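Local coordinates for protein AvrRxo1-ORF1 (Xanthomonas oryzae pv. oryzicola, PDB 4Z8T) that is a type III effector with a polynucleotide kinase domain that binds its partner AvrRxo1-ORF2 and probably phosphorylates a small-molecule or nucleotide substrate, at residues 182-187 / 218-223. Sequence-based numbering, arbitrary orientation.
Sequences LCDIDA and VAVRSN. With SO4 (sulfate ion), chain F.
R221 holds the carboxylate of D186 side-on, giving one nitrogen to each oxygen. R221 NE reaches D186 OD1 at 2.9 Å in a nearly straight bond, from the syn side but somewhat out of the carboxylate plane. R221 NH2 meets the syn lone pair of D186 OD2 at 2.8 Å in a more bent bond, with that oxygen tilted from the guanidinium plane. The two planes are turned 35° apart, and the side chains cross at about a right angle. Just past the end of strand 179-185, D186 points at helix 210-222 with CG swung trans to its amide N (chi1 -175°). Another part of the guanidinium edge takes a sulfate, probably from the crystallisation liquor: R221 NH2 lies 2.8 Å from its O3, and R221 NH1 makes a longer bond of 3.3 Å to its O2. R221 NH2 thus serves carboxylate and sulfate together, and R221 NH1 also bonds to S275 O. In the second shell, R224 forms salt bridges with both D184 and D186, and R71 and Y240 hold D184 OD2. The bidentate pair ties a parallel central strand to a flanking helix in a P-loop kinase fold, with an anion-binding arginine consistent with a zeta-toxin-like phosphate site.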
loop_
_atom_site.group_PDB
_atom_site.type_symbol
_atom_site.label_atom_id
_atom_site.label_comp_id
_atom_site.label_asym_id
_atom_site.label_seq_id
_atom_site.Cartn_x
_atom_site.Cartn_y
_atom_site.Cartn_z
ATOM N N LEU A 182 -25.240 -14.256 2.849
ATOM C CA LEU A 182 -24.046 -13.737 3.499
ATOM C C LEU A 182 -23.774 -12.315 3.058
ATOM O O LEU A 182 -23.665 -12.024 1.856
ATOM C CB LEU A 182 -22.842 -14.632 3.196
ATOM C CG LEU A 182 -21.633 -14.379 4.110
ATOM C CD1 LEU A 182 -20.874 -15.672 4.346
ATOM C CD2 LEU A 182 -20.692 -13.305 3.561
ATOM N N CYS A 183 -23.674 -11.419 4.037
ATOM C CA CYS A 183 -23.197 -10.068 3.792
ATOM C C CYS A 183 -21.855 -9.961 4.462
ATOM O O CYS A 183 -21.702 -10.335 5.622
ATOM C CB CYS A 183 -24.141 -9.021 4.401
ATOM S SG CYS A 183 -25.552 -8.643 3.343
ATOM N N ASP A 184 -20.876 -9.479 3.711
ATOM C CA ASP A 184 -19.494 -9.390 4.154
ATOM C C ASP A 184 -19.163 -7.899 4.138
ATOM O O ASP A 184 -19.338 -7.232 3.123
ATOM C CB ASP A 184 -18.641 -10.162 3.145
ATOM C CG ASP A 184 -17.212 -10.358 3.589
ATOM O OD1 ASP A 184 -16.848 -9.946 4.712
ATOM O OD2 ASP A 184 -16.445 -10.935 2.791
ATOM N N ILE A 185 -18.731 -7.377 5.283
ATOM C CA ILE A 185 -18.618 -5.934 5.476
ATOM C C ILE A 185 -17.185 -5.592 5.848
ATOM O O ILE A 185 -16.639 -6.132 6.813
ATOM C CB ILE A 185 -19.560 -5.462 6.610
ATOM C CG1 ILE A 185 -21.031 -5.778 6.259
ATOM C CG2 ILE A 185 -19.396 -3.954 6.815
ATOM C CD1 ILE A 185 -21.631 -6.955 7.021
ATOM N N ASP A 186 -16.572 -4.706 5.068
ATOM C CA ASP A 186 -15.177 -4.323 5.280
ATOM C C ASP A 186 -15.032 -2.835 5.553
ATOM O O ASP A 186 -15.745 -2.017 4.964
ATOM C CB ASP A 186 -14.343 -4.631 4.039
ATOM C CG ASP A 186 -12.877 -4.371 4.263
ATOM O OD1 ASP A 186 -12.193 -5.300 4.752
ATOM O OD2 ASP A 186 -12.396 -3.244 3.985
ATOM N N ALA A 187 -14.101 -2.502 6.443
ATOM C CA ALA A 187 -13.645 -1.129 6.613
ATOM C C ALA A 187 -12.143 -1.152 6.835
ATOM O O ALA A 187 -11.594 -2.156 7.285
ATOM C CB ALA A 187 -14.343 -0.482 7.801
ATOM N N VAL A 218 -6.616 -8.776 9.435
ATOM C CA VAL A 218 -5.786 -9.605 8.583
ATOM C C VAL A 218 -6.523 -10.874 8.153
ATOM O O VAL A 218 -6.556 -11.216 6.965
ATOM C CB VAL A 218 -4.465 -9.967 9.278
ATOM C CG1 VAL A 218 -3.728 -11.029 8.474
ATOM C CG2 VAL A 218 -3.609 -8.716 9.444
ATOM N N ALA A 219 -7.156 -11.540 9.114
ATOM C CA ALA A 219 -7.865 -12.786 8.842
ATOM C C ALA A 219 -9.050 -12.580 7.905
ATOM O O ALA A 219 -9.252 -13.356 6.968
ATOM C CB ALA A 219 -8.322 -13.414 10.120
ATOM N N VAL A 220 -9.843 -11.542 8.155
ATOM C CA VAL A 220 -11.040 -11.344 7.349
ATOM C C VAL A 220 -10.692 -11.010 5.900
ATOM O O VAL A 220 -11.345 -11.484 4.972
ATOM C CB VAL A 220 -12.011 -10.299 7.980
ATOM C CG1 VAL A 220 -11.555 -8.900 7.702
ATOM C CG2 VAL A 220 -13.436 -10.522 7.469
ATOM N N ARG A 221 -9.634 -10.235 5.697
ATOM C CA ARG A 221 -9.237 -9.900 4.350
ATOM C C ARG A 221 -8.568 -11.078 3.640
ATOM O O ARG A 221 -8.870 -11.351 2.484
ATOM C CB ARG A 221 -8.337 -8.659 4.348
ATOM C CG ARG A 221 -9.140 -7.399 4.638
ATOM C CD ARG A 221 -8.557 -6.255 3.917
ATOM N NE ARG A 221 -9.338 -5.024 4.069
ATOM C CZ ARG A 221 -8.858 -3.828 3.778
ATOM N NH1 ARG A 221 -7.617 -3.711 3.314
ATOM N NH2 ARG A 221 -9.616 -2.756 3.958
ATOM N N SER A 222 -7.672 -11.768 4.337
ATOM C CA SER A 222 -6.899 -12.848 3.708
ATOM C C SER A 222 -7.765 -14.011 3.236
ATOM O O SER A 222 -7.420 -14.705 2.267
ATOM C CB SER A 222 -5.814 -13.370 4.659
ATOM O OG SER A 222 -4.846 -12.362 4.903
ATOM N N ASN A 223 -8.882 -14.234 3.921
ATOM C CA ASN A 223 -9.754 -15.356 3.606
ATOM C C ASN A 223 -11.021 -14.982 2.860
ATOM O O ASN A 223 -11.871 -15.829 2.617
ATOM C CB ASN A 223 -10.103 -16.116 4.881
ATOM C CG ASN A 223 -8.906 -16.811 5.461
ATOM O OD1 ASN A 223 -8.361 -17.727 4.841
ATOM N ND2 ASN A 223 -8.478 -16.389 6.645
HETATM S S SO4 F . -7.454 0.111 3.399
HETATM O O1 SO4 F . -7.227 1.533 3.150
HETATM O O2 SO4 F . -6.718 -0.703 2.442
HETATM O O3 SO4 F . -8.876 -0.182 3.275
HETATM O O4 SO4 F . -7.005 -0.226 4.752
#